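Local coordinates for protein taurine:2-oxoglutarate aminotransferase (Bifidobacterium kashiwanohense PV20-2, PDB 6JIX) that probably transfers the amino group of taurine to 2-oxoglutarate, with pyridoxal 5'-phosphate as its cofactor, at residues A[50-55]-A[416-421]; A[342-347]-A[365-370]; A[135-140]-A[172-177]; A[150-155]-A[166-171]. All blocks are in the same frame, centred on the assembly; numbering follows the deposited sequence.

Contact 1 (A[50-55]-A[416-421]). With GLU (glutamic acid), chain N.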
loop_
_atom_site.group_PDB
_atom_site.type_symbol
_atom_site.label_atom_id
_atom_site.label_comp_id
_atom_site.label_asym_id
_atom_site.label_seq_id
_atom_site.Cartn_x
_atom_site.Cartn_y
_atom_site.Cartn_z
ATOM N N THR A 50 -1.669 1.503 -28.523
ATOM C CA THR A 50 -1.717 2.901 -28.126
ATOM C C THR A 50 -2.479 2.955 -26.811
ATOM O O THR A 50 -3.645 2.541 -26.741
ATOM C CB THR A 50 -2.398 3.768 -29.195
ATOM O OG1 THR A 50 -1.991 3.339 -30.504
ATOM C CG2 THR A 50 -2.031 5.237 -29.030
ATOM N N ASP A 51 -1.829 3.485 -25.775
ATOM C CA ASP A 51 -2.357 3.385 -24.416
ATOM C C ASP A 51 -3.400 4.483 -24.193
ATOM O O ASP A 51 -3.173 5.493 -23.522
ATOM C CB ASP A 51 -1.216 3.468 -23.412
ATOM C CG ASP A 51 -1.658 3.157 -22.005
ATOM O OD1 ASP A 51 -2.794 2.656 -21.829
ATOM O OD2 ASP A 51 -0.857 3.412 -21.074
ATOM N N MET A 52 -4.592 4.250 -24.737
ATOM C CA MET A 52 -5.666 5.231 -24.663
ATOM C C MET A 52 -6.348 5.305 -23.286
ATOM O O MET A 52 -7.147 6.225 -23.057
ATOM C CB MET A 52 -6.685 4.922 -25.765
ATOM C CG MET A 52 -6.110 5.115 -27.152
ATOM S SD MET A 52 -5.474 6.794 -27.390
ATOM C CE MET A 52 -7.036 7.695 -27.415
ATOM N N SER A 53 -6.023 4.411 -22.349
ATOM C CA SER A 53 -6.535 4.494 -20.986
ATOM C C SER A 53 -5.447 4.864 -19.983
ATOM O O SER A 53 -5.688 4.810 -18.769
ATOM C CB SER A 53 -7.164 3.164 -20.570
ATOM O OG SER A 53 -6.145 2.235 -20.218
ATOM N N SER A 54 -4.251 5.218 -20.460
ATOM C CA SER A 54 -3.128 5.531 -19.582
ATOM C C SER A 54 -2.898 4.419 -18.564
ATOM O O SER A 54 -2.594 4.675 -17.393
ATOM C CB SER A 54 -3.338 6.866 -18.882
ATOM O OG SER A 54 -2.889 7.905 -19.714
ATOM N N LEU A 55 -3.007 3.172 -19.038
ATOM C CA LEU A 55 -3.030 1.960 -18.220
ATOM C C LEU A 55 -4.248 1.989 -17.292
ATOM O O LEU A 55 -5.369 1.741 -17.750
ATOM C CB LEU A 55 -1.712 1.783 -17.461
ATOM C CG LEU A 55 -0.494 1.499 -18.349
ATOM C CD1 LEU A 55 0.714 1.086 -17.496
ATOM C CD2 LEU A 55 -0.832 0.438 -19.380
ATOM N N ILE A 416 -17.163 2.806 -21.832
ATOM C CA ILE A 416 -15.819 2.780 -22.381
ATOM C C ILE A 416 -15.129 4.052 -21.922
ATOM O O ILE A 416 -15.659 5.156 -22.104
ATOM C CB ILE A 416 -15.822 2.669 -23.915
ATOM C CG1 ILE A 416 -16.752 1.535 -24.360
ATOM C CG2 ILE A 416 -14.428 2.381 -24.391
ATOM C CD1 ILE A 416 -16.825 1.327 -25.845
ATOM N N ASN A 417 -13.970 3.897 -21.299
ATOM C CA ASN A 417 -13.167 5.055 -20.947
ATOM C C ASN A 417 -12.306 5.468 -22.124
ATOM O O ASN A 417 -11.860 4.633 -22.919
ATOM C CB ASN A 417 -12.260 4.760 -19.751
ATOM C CG ASN A 417 -13.040 4.378 -18.513
ATOM O OD1 ASN A 417 -14.100 4.945 -18.245
ATOM N ND2 ASN A 417 -12.518 3.417 -17.744
ATOM N N ILE A 418 -12.066 6.769 -22.226
ATOM C CA ILE A 418 -11.023 7.293 -23.086
ATOM C C ILE A 418 -10.249 8.286 -22.227
ATOM O O ILE A 418 -10.720 9.396 -21.962
ATOM C CB ILE A 418 -11.563 7.930 -24.366
ATOM C CG1 ILE A 418 -12.355 6.889 -25.164
ATOM C CG2 ILE A 418 -10.406 8.435 -25.208
ATOM C CD1 ILE A 418 -13.887 6.939 -24.935
ATOM N N CYS A 419 -9.077 7.865 -21.750
ATOM C CA CYS A 419 -8.237 8.660 -20.858
ATOM C C CYS A 419 -6.797 8.511 -21.321
ATOM O O CYS A 419 -5.965 7.893 -20.641
ATOM C CB CYS A 419 -8.399 8.200 -19.409
ATOM S SG CYS A 419 -10.096 8.121 -18.828
ATOM N N PRO A 420 -6.463 9.083 -22.480
ATOM C CA PRO A 420 -5.113 8.923 -23.039
ATOM C C PRO A 420 -4.091 9.726 -22.257
ATOM O O PRO A 420 -4.441 10.655 -21.516
ATOM C CB PRO A 420 -5.261 9.461 -24.470
ATOM C CG PRO A 420 -6.387 10.465 -24.363
ATOM C CD PRO A 420 -7.341 9.890 -23.350
ATOM N N PRO A 421 -2.807 9.410 -22.402
ATOM C CA PRO A 421 -1.784 10.161 -21.668
ATOM C C PRO A 421 -1.855 11.650 -21.975
ATOM O O PRO A 421 -2.134 12.059 -23.104
ATOM C CB PRO A 421 -0.469 9.541 -22.154
ATOM C CG PRO A 421 -0.862 8.189 -22.652
ATOM C CD PRO A 421 -2.225 8.345 -23.231
HETATM N N GLU N . -6.770 -2.562 -20.548
HETATM C CA GLU N . -6.172 -1.405 -19.906
HETATM C C GLU N . -4.694 -1.254 -20.275
HETATM O O GLU N . -4.317 -0.420 -21.177
HETATM C CB GLU N . -6.287 -1.607 -18.403
HETATM C CG GLU N . -5.885 -3.025 -18.051
HETATM C CD GLU N . -6.143 -3.325 -16.583
HETATM O OE1 GLU N . -7.277 -2.994 -16.157
HETATM O OE2 GLU N . -5.268 -3.873 -15.820
HETATM O OXT GLU N . -3.865 -1.967 -19.658
#
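The backbones of M52 and P420 approach to 4.1 Å between CA atoms, where a type I beta turn from D51 to S54, following strand 48-51, meets the chain leaving strand 415-418. A hydrogen bond from C419 N to M52 O is modelled at 2.9 Å, but that oxygen is too close to a neighbouring atom in the model, so the bond is doubtful. The M52 side chain starts away from the other segment and, bent at chi2 and chi3, lays CE 3.9 Å from P420 CB, with I418 CG2 nearby. S54 OG sits against the P421 ring, 3.6 Å from CG, and R260 and S59 are weak polar partners of this hydroxyl. The turn also shapes a pocket for bound glutamic acid. D51 OD1 accepts L55 N, just past the turn, at 2.8 Å on its syn side, 16° out of the carboxylate plane and nearly straight at 166°, while OD2 is hydrogen-bonded to H63 NE2, so both carboxylate oxygens are engaged. F81 of the second subunit packs on L55. S53 OG bonds to L55 O at 2.6 Å and lies 3.4 Å from atom O of the bound glutamic acid.

Contact 2 (A[342-347]-A[365-370])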
loop_
_atom_site.group_PDB
_atom_site.type_symbol
_atom_site.label_atom_id
_atom_site.label_comp_id
_atom_site.label_asym_id
_atom_site.label_seq_id
_atom_site.Cartn_x
_atom_site.Cartn_y
_atom_site.Cartn_z
ATOM N N GLU A 342 -6.472 22.071 -24.345
ATOM C CA GLU A 342 -6.515 22.152 -25.800
ATOM C C GLU A 342 -6.768 20.780 -26.432
ATOM O O GLU A 342 -7.439 20.685 -27.467
ATOM C CB GLU A 342 -5.235 22.801 -26.314
ATOM C CG GLU A 342 -4.820 22.382 -27.701
ATOM C CD GLU A 342 -3.443 22.915 -28.052
ATOM O OE1 GLU A 342 -2.907 23.710 -27.241
ATOM O OE2 GLU A 342 -2.904 22.541 -29.126
ATOM N N MET A 343 -6.221 19.701 -25.857
ATOM C CA MET A 343 -6.604 18.387 -26.364
ATOM C C MET A 343 -8.056 18.061 -26.021
ATOM O O MET A 343 -8.697 17.282 -26.737
ATOM C CB MET A 343 -5.683 17.292 -25.824
ATOM C CG MET A 343 -4.244 17.424 -26.248
ATOM S SD MET A 343 -3.941 17.394 -28.033
ATOM C CE MET A 343 -3.957 19.158 -28.406
ATOM N N GLU A 344 -8.597 18.636 -24.939
ATOM C CA GLU A 344 -10.017 18.457 -24.669
ATOM C C GLU A 344 -10.835 18.926 -25.859
ATOM O O GLU A 344 -11.848 18.307 -26.217
ATOM C CB GLU A 344 -10.440 19.211 -23.405
ATOM C CG GLU A 344 -11.945 19.136 -23.148
ATOM C CD GLU A 344 -12.404 20.042 -22.019
ATOM O OE1 GLU A 344 -12.238 19.669 -20.841
ATOM O OE2 GLU A 344 -12.935 21.135 -22.300
ATOM N N GLY A 345 -10.387 20.015 -26.493
ATOM C CA GLY A 345 -11.029 20.596 -27.658
ATOM C C GLY A 345 -11.052 19.692 -28.868
ATOM O O GLY A 345 -11.753 19.999 -29.839
ATOM N N ILE A 346 -10.265 18.625 -28.860
ATOM C CA ILE A 346 -10.328 17.599 -29.889
ATOM C C ILE A 346 -11.189 16.432 -29.446
ATOM O O ILE A 346 -12.063 15.982 -30.184
ATOM C CB ILE A 346 -8.904 17.118 -30.250
ATOM C CG1 ILE A 346 -8.008 18.278 -30.665
ATOM C CG2 ILE A 346 -8.957 16.036 -31.307
ATOM C CD1 ILE A 346 -6.748 17.812 -31.321
ATOM N N LEU A 347 -10.974 15.955 -28.219
ATOM C CA LEU A 347 -11.599 14.712 -27.783
ATOM C C LEU A 347 -13.093 14.909 -27.519
ATOM O O LEU A 347 -13.921 14.123 -27.993
ATOM C CB LEU A 347 -10.867 14.173 -26.550
ATOM C CG LEU A 347 -11.450 12.950 -25.839
ATOM C CD1 LEU A 347 -11.235 11.701 -26.658
ATOM C CD2 LEU A 347 -10.820 12.800 -24.477
ATOM N N ARG A 365 -19.174 11.936 -21.978
ATOM C CA ARG A 365 -18.696 12.847 -20.961
ATOM C C ARG A 365 -17.198 12.989 -21.164
ATOM O O ARG A 365 -16.514 12.013 -21.476
ATOM C CB ARG A 365 -19.032 12.335 -19.562
ATOM C CG ARG A 365 -20.534 12.241 -19.292
ATOM C CD ARG A 365 -20.854 11.456 -18.032
ATOM N NE ARG A 365 -20.349 10.091 -18.116
ATOM C CZ ARG A 365 -20.860 9.142 -18.897
ATOM N NH1 ARG A 365 -21.917 9.392 -19.673
ATOM N NH2 ARG A 365 -20.318 7.930 -18.900
ATOM N N CYS A 366 -16.695 14.205 -21.007
ATOM C CA CYS A 366 -15.282 14.459 -21.232
ATOM C C CYS A 366 -14.943 15.762 -20.546
ATOM O O CYS A 366 -15.558 16.783 -20.857
ATOM C CB CYS A 366 -14.947 14.547 -22.729
ATOM S SG CYS A 366 -13.233 15.170 -23.079
ATOM N N ILE A 367 -13.971 15.730 -19.638
ATOM C CA ILE A 367 -13.337 16.933 -19.115
ATOM C C ILE A 367 -11.829 16.726 -19.182
ATOM O O ILE A 367 -11.310 15.743 -18.641
ATOM C CB ILE A 367 -13.792 17.247 -17.683
ATOM C CG1 ILE A 367 -13.248 18.605 -17.249
ATOM C CG2 ILE A 367 -13.391 16.138 -16.742
ATOM C CD1 ILE A 367 -13.851 19.073 -15.967
ATOM N N GLY A 368 -11.129 17.645 -19.849
ATOM C CA GLY A 368 -9.719 17.424 -20.143
ATOM C C GLY A 368 -9.545 16.170 -20.983
ATOM O O GLY A 368 -10.184 15.978 -22.025
ATOM N N LEU A 369 -8.650 15.302 -20.548
ATOM C CA LEU A 369 -8.499 13.997 -21.169
ATOM C C LEU A 369 -9.089 12.908 -20.268
ATOM O O LEU A 369 -8.544 11.814 -20.145
ATOM C CB LEU A 369 -7.033 13.742 -21.519
ATOM C CG LEU A 369 -6.536 14.655 -22.650
ATOM C CD1 LEU A 369 -5.031 14.582 -22.831
ATOM C CD2 LEU A 369 -7.243 14.315 -23.947
ATOM N N PHE A 370 -10.215 13.229 -19.623
ATOM C CA PHE A 370 -10.960 12.357 -18.708
ATOM C C PHE A 370 -12.367 12.190 -19.292
ATOM O O PHE A 370 -13.221 13.073 -19.140
ATOM C CB PHE A 370 -10.994 12.979 -17.310
ATOM C CG PHE A 370 -11.219 11.996 -16.194
ATOM C CD1 PHE A 370 -10.691 10.709 -16.250
ATOM C CD2 PHE A 370 -11.944 12.368 -15.068
ATOM C CE1 PHE A 370 -10.898 9.804 -15.196
ATOM C CE2 PHE A 370 -12.155 11.471 -14.017
ATOM C CZ PHE A 370 -11.633 10.188 -14.082
#
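E344 reaches G368 because its chain is extended, CG anti to the backbone N (chi1 176°) and CD anti to CA, before the carboxylate turns about chi3. OE1 thereby meets G368 N in an almost straight bond, with an angle of 170° at the hydrogen, and uses the lone pair directed away from OE2; the modelled length of 2.5 Å between OE1 and G368 N is doubtful at this resolution. The donor belongs to a type II' turn from I367 to F370, the two-residue loop of a beta hairpin closed by bonds in both directions between I367 and F370. Positive phi at G368, which suits glycine, turns the chain there. CB of E344 lies 3.5 Å from G368 O, so the base of the acid chain also packs along the turn, and its other oxygen, OE2, makes a salt bridge with K341, earlier in the same helix.

Beside this polar grip the packing is apolar. L347 CD2 rests 3.7 Å from C366 SG and 3.9 Å from L369 CD2. The same L369 methyl also touches M343 CB, at 3.8 Å, so it meets residues one turn apart on the helix.

Segment 342-347 of helix 336-357 runs nearly antiparallel to 365-367 of strand 361-367, the axes 8.6 Å apart at 164°. That strand is an outer one of a three-stranded antiparallel sheet and is followed by strand 370-376, while helix 426-447 packs on M343 and I346 and R260 bonds to the backbone of L369.

Contact 3 (A[135-140]-A[172-177])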
loop_
_atom_site.group_PDB
_atom_site.type_symbol
_atom_site.label_atom_id
_atom_site.label_comp_id
_atom_site.label_asym_id
_atom_site.label_seq_id
_atom_site.Cartn_x
_atom_site.Cartn_y
_atom_site.Cartn_z
ATOM N N LYS A 135 -18.619 8.170 11.976
ATOM C CA LYS A 135 -19.212 7.763 10.705
ATOM C C LYS A 135 -18.539 8.413 9.503
ATOM O O LYS A 135 -18.156 9.585 9.546
ATOM C CB LYS A 135 -20.704 8.104 10.690
ATOM C CG LYS A 135 -21.566 7.140 11.480
ATOM C CD LYS A 135 -23.002 7.632 11.576
ATOM C CE LYS A 135 -23.670 7.132 12.861
ATOM N NZ LYS A 135 -25.146 7.019 12.717
ATOM N N ILE A 136 -18.465 7.652 8.412
ATOM C CA ILE A 136 -17.985 8.112 7.110
ATOM C C ILE A 136 -19.126 7.941 6.114
ATOM O O ILE A 136 -19.665 6.835 5.973
ATOM C CB ILE A 136 -16.758 7.318 6.625
ATOM C CG1 ILE A 136 -15.586 7.419 7.609
ATOM C CG2 ILE A 136 -16.397 7.737 5.195
ATOM C CD1 ILE A 136 -14.957 8.801 7.723
ATOM N N PHE A 137 -19.497 9.024 5.431
ATOM C CA PHE A 137 -20.421 8.953 4.302
ATOM C C PHE A 137 -19.638 8.831 3.000
ATOM O O PHE A 137 -18.643 9.539 2.789
ATOM C CB PHE A 137 -21.311 10.203 4.242
ATOM C CG PHE A 137 -22.606 10.081 5.009
ATOM C CD1 PHE A 137 -22.616 9.631 6.318
ATOM C CD2 PHE A 137 -23.808 10.430 4.420
ATOM C CE1 PHE A 137 -23.808 9.512 7.026
ATOM C CE2 PHE A 137 -25.015 10.322 5.125
ATOM C CZ PHE A 137 -25.012 9.857 6.433
ATOM N N SER A 138 -20.104 7.957 2.107
ATOM C CA SER A 138 -19.495 7.888 0.783
ATOM C C SER A 138 -20.525 7.407 -0.226
ATOM O O SER A 138 -21.575 6.861 0.137
ATOM C CB SER A 138 -18.260 6.985 0.761
ATOM O OG SER A 138 -18.514 5.755 1.397
ATOM N N CYS A 139 -20.200 7.599 -1.505
ATOM C CA CYS A 139 -21.166 7.373 -2.570
ATOM C C CYS A 139 -21.218 5.906 -2.961
ATOM O O CYS A 139 -20.191 5.216 -2.983
ATOM C CB CYS A 139 -20.817 8.199 -3.803
ATOM S SG CYS A 139 -20.540 9.926 -3.498
ATOM N N TYR A 140 -22.425 5.442 -3.300
ATOM C CA TYR A 140 -22.592 4.101 -3.855
ATOM C C TYR A 140 -21.868 3.960 -5.193
ATOM O O TYR A 140 -21.285 2.908 -5.483
ATOM C CB TYR A 140 -24.080 3.783 -4.025
ATOM C CG TYR A 140 -24.761 3.209 -2.804
ATOM C CD1 TYR A 140 -24.318 2.030 -2.222
ATOM C CD2 TYR A 140 -25.862 3.841 -2.232
ATOM C CE1 TYR A 140 -24.957 1.500 -1.087
ATOM C CE2 TYR A 140 -26.507 3.317 -1.108
ATOM C CZ TYR A 140 -26.057 2.147 -0.541
ATOM O OH TYR A 140 -26.691 1.624 0.577
ATOM N N VAL A 172 -21.581 4.694 5.985
ATOM C CA VAL A 172 -22.908 4.945 5.440
ATOM C C VAL A 172 -22.778 5.375 3.984
ATOM O O VAL A 172 -22.008 6.292 3.661
ATOM C CB VAL A 172 -23.648 6.024 6.248
ATOM C CG1 VAL A 172 -25.111 6.089 5.817
ATOM C CG2 VAL A 172 -23.544 5.746 7.716
ATOM N N HIS A 173 -23.558 4.747 3.108
ATOM C CA HIS A 173 -23.498 5.012 1.680
ATOM C C HIS A 173 -24.717 5.799 1.232
ATOM O O HIS A 173 -25.843 5.504 1.643
ATOM C CB HIS A 173 -23.385 3.700 0.907
ATOM C CG HIS A 173 -22.104 2.981 1.169
ATOM N ND1 HIS A 173 -22.002 1.944 2.074
ATOM C CD2 HIS A 173 -20.854 3.183 0.687
ATOM C CE1 HIS A 173 -20.750 1.522 2.118
ATOM N NE2 HIS A 173 -20.033 2.256 1.285
ATOM N N PHE A 174 -24.483 6.814 0.404
ATOM C CA PHE A 174 -25.562 7.574 -0.208
ATOM C C PHE A 174 -25.467 7.497 -1.720
ATOM O O PHE A 174 -24.377 7.396 -2.289
ATOM C CB PHE A 174 -25.586 9.055 0.238
ATOM C CG PHE A 174 -24.390 9.867 -0.184
ATOM C CD1 PHE A 174 -23.131 9.638 0.373
ATOM C CD2 PHE A 174 -24.536 10.908 -1.093
ATOM C CE1 PHE A 174 -22.038 10.418 0.003
ATOM C CE2 PHE A 174 -23.457 11.677 -1.479
ATOM C CZ PHE A 174 -22.207 11.445 -0.928
ATOM N N MET A 175 -26.623 7.530 -2.364
ATOM C CA MET A 175 -26.679 7.450 -3.816
ATOM C C MET A 175 -26.354 8.808 -4.432
ATOM O O MET A 175 -26.947 9.824 -4.057
ATOM C CB MET A 175 -28.059 6.979 -4.270
ATOM C CG MET A 175 -28.187 6.815 -5.769
ATOM S SD MET A 175 -27.076 5.554 -6.446
ATOM C CE MET A 175 -27.252 4.302 -5.176
ATOM N N ASN A 176 -25.358 8.833 -5.339
ATOM C CA ASN A 176 -25.043 10.033 -6.103
ATOM C C ASN A 176 -25.648 9.940 -7.497
ATOM O O ASN A 176 -25.875 8.840 -8.009
ATOM C CB ASN A 176 -23.524 10.256 -6.223
ATOM C CG ASN A 176 -22.739 8.970 -6.489
ATOM O OD1 ASN A 176 -23.216 7.857 -6.242
ATOM N ND2 ASN A 176 -21.508 9.127 -6.974
ATOM N N PRO A 177 -25.918 11.082 -8.130
ATOM C CA PRO A 177 -26.614 11.062 -9.425
ATOM C C PRO A 177 -25.682 10.680 -10.561
ATOM O O PRO A 177 -24.549 11.159 -10.652
ATOM C CB PRO A 177 -27.096 12.510 -9.589
ATOM C CG PRO A 177 -26.063 13.303 -8.856
ATOM C CD PRO A 177 -25.650 12.456 -7.668
#
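H173 and Y140 meet where strand 171-174 runs parallel to strand 135-139. The H173 side chain begins with CB over the face of the Y140 ring, 3.4 Å from its centroid and 16° off the ring normal. CG, anti to the carbonyl carbon (chi1 -65°), sends the imidazole past the tyrosine. The planes of the two rings are near parallel, at 27°, but slid apart, with little overlap. M175 CE also packs on the Y140 ring. CD2 of H173 then comes 3.5 Å from S138 OG, whose hydroxyl bonds to A153 O, and the tip, NE2, makes a weak hydrogen bond to N152 O. The opposite face of the sheet carries F137, C139, V172 and F174. V172 CB lies over the F137 ring, 4.0 Å from its centroid, and C139 SG approaches the F174 ring obliquely, 4.1 Å from the centroid. Four backbone bonds join the strands, among them V172 N to I136 O and F174 N to S138 O, both 2.9 Å. Helix 190-208 packs on F137, V172 and F174. Such a parallel pair, at the 171-174 edge of the mixed seven-stranded sheet, belongs to the large domain of fold-type I pyridoxal-phosphate aminotransferases.

Contact 4 (A[150-155]-A[166-171])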
loop_
_atom_site.group_PDB
_atom_site.type_symbol
_atom_site.label_atom_id
_atom_site.label_comp_id
_atom_site.label_asym_id
_atom_site.label_seq_id
_atom_site.Cartn_x
_atom_site.Cartn_y
_atom_site.Cartn_z
ATOM N N ALA A 150 -10.806 0.941 2.806
ATOM C CA ALA A 150 -11.193 1.639 1.587
ATOM C C ALA A 150 -12.327 0.919 0.858
ATOM O O ALA A 150 -13.144 1.568 0.191
ATOM C CB ALA A 150 -9.982 1.795 0.668
ATOM N N SER A 151 -12.409 -0.412 0.992
ATOM C CA SER A 151 -13.430 -1.171 0.280
ATOM C C SER A 151 -14.791 -1.025 0.944
ATOM O O SER A 151 -15.813 -0.966 0.251
ATOM C CB SER A 151 -13.034 -2.647 0.185
ATOM O OG SER A 151 -13.848 -3.323 -0.760
ATOM N N ASN A 152 -14.832 -0.956 2.281
ATOM C CA ASN A 152 -16.091 -0.637 2.944
ATOM C C ASN A 152 -16.567 0.755 2.545
ATOM O O ASN A 152 -17.774 0.989 2.393
ATOM C CB ASN A 152 -15.947 -0.750 4.463
ATOM C CG ASN A 152 -16.291 -2.130 4.976
ATOM O OD1 ASN A 152 -17.465 -2.469 5.193
ATOM N ND2 ASN A 152 -15.270 -2.939 5.172
ATOM N N ALA A 153 -15.632 1.690 2.347
ATOM C CA ALA A 153 -16.022 3.017 1.892
ATOM C C ALA A 153 -16.427 3.028 0.421
ATOM O O ALA A 153 -17.194 3.907 0.008
ATOM C CB ALA A 153 -14.886 4.013 2.132
ATOM N N SER A 154 -15.955 2.063 -0.367
ATOM C CA SER A 154 -16.265 2.023 -1.792
ATOM C C SER A 154 -17.701 1.579 -2.037
ATOM O O SER A 154 -18.242 0.731 -1.315
ATOM C CB SER A 154 -15.300 1.092 -2.512
ATOM O OG SER A 154 -14.003 1.627 -2.415
ATOM N N GLY A 155 -18.316 2.160 -3.067
ATOM C CA GLY A 155 -19.689 1.849 -3.427
ATOM C C GLY A 155 -19.891 0.635 -4.315
ATOM O O GLY A 155 -20.857 -0.121 -4.119
ATOM N N GLY A 166 -18.812 -9.439 7.669
ATOM C CA GLY A 166 -19.487 -8.242 8.169
ATOM C C GLY A 166 -19.000 -6.903 7.620
ATOM O O GLY A 166 -17.835 -6.771 7.222
ATOM N N SER A 167 -19.884 -5.901 7.568
ATOM C CA SER A 167 -19.479 -4.555 7.180
ATOM C C SER A 167 -18.771 -3.888 8.345
ATOM O O SER A 167 -19.198 -4.016 9.495
ATOM C CB SER A 167 -20.689 -3.704 6.802
ATOM O OG SER A 167 -21.674 -4.480 6.152
ATOM N N ALA A 168 -17.714 -3.143 8.054
ATOM C CA ALA A 168 -17.059 -2.419 9.129
ATOM C C ALA A 168 -17.969 -1.272 9.572
ATOM O O ALA A 168 -18.582 -0.606 8.730
ATOM C CB ALA A 168 -15.692 -1.904 8.680
ATOM N N PRO A 169 -18.076 -1.008 10.875
ATOM C CA PRO A 169 -19.059 -0.023 11.342
ATOM C C PRO A 169 -18.693 1.399 10.935
ATOM O O PRO A 169 -17.523 1.753 10.759
ATOM C CB PRO A 169 -19.039 -0.186 12.870
ATOM C CG PRO A 169 -18.241 -1.424 13.139
ATOM C CD PRO A 169 -17.297 -1.569 11.986
ATOM N N GLY A 170 -19.720 2.225 10.810
ATOM C CA GLY A 170 -19.509 3.633 10.571
ATOM C C GLY A 170 -19.367 4.014 9.123
ATOM O O GLY A 170 -18.881 5.113 8.836
ATOM N N PHE A 171 -19.764 3.144 8.203
ATOM C CA PHE A 171 -19.670 3.417 6.775
ATOM C C PHE A 171 -21.082 3.473 6.196
ATOM O O PHE A 171 -21.687 2.430 5.925
ATOM C CB PHE A 171 -18.821 2.363 6.080
ATOM C CG PHE A 171 -17.364 2.507 6.349
ATOM C CD1 PHE A 171 -16.596 3.399 5.607
ATOM C CD2 PHE A 171 -16.753 1.757 7.363
ATOM C CE1 PHE A 171 -15.241 3.538 5.866
ATOM C CE2 PHE A 171 -15.395 1.891 7.635
ATOM C CZ PHE A 171 -14.634 2.774 6.890
#
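N152 makes its main contacts with the facing loop through OD1 and CB. OD1 accepts A168 N at 2.9 Å, with an angle of 154° at the hydrogen, but the donor stands 56° above the amide plane and so is not on a lone pair. CB lies over one face of the F171 ring, 4.0 Å from the centroid and 15° off the normal. The next residue, A153, continues the apolar seam with its CB 3.8 Å from F171 CE1. With CG of F171 anti to the carbonyl carbon, the ring is carried toward N152 and A153. All this lies inside a beta-alpha-beta crossover of the large domain, which starts from strand 135-139 and passes through helix 148-153, helix 159-162 and this loop to the edge strand 171-174. The N152 amide is steadied from behind, as ND2 donates to I148 O one helical turn earlier. Where the helix ends, S154 OG bonds back to A150 O at 2.7 Å and also engages H144 N, part of the pyridoxal phosphate pocket. Outside the pair, I124 and R128 of helix 116-131 pack on F171, and from the second subunit I148 packs on the same phenylalanine while S167 of that subunit meets P169.

From the N terminus, segment 50-55 opens contact 1, whose loop closes only at 416-421 and encloses the other three contacts. Strand 135-139 opens contact 3, and helix 148-153 then opens contact 4, which closes at 166-171 just before contact 3 closes at 172-177; contact 4 is thus nested in contact 3. They also touch, through a probable backbone bond from I136 N to G170 O. Contact 2, from 342-347 to 365-370, follows in series. No loops cross. Contacts 1 and 2 touch through I418 and L347, and through C419 and F370, joining the three-stranded sheet to its helix and the glutamic acid pocket. Contacts 3 and 4, about 28 to 33 Å from them between centres, tie the edge of the seven-stranded sheet to helix 148-153 and the loop before strand 171-174.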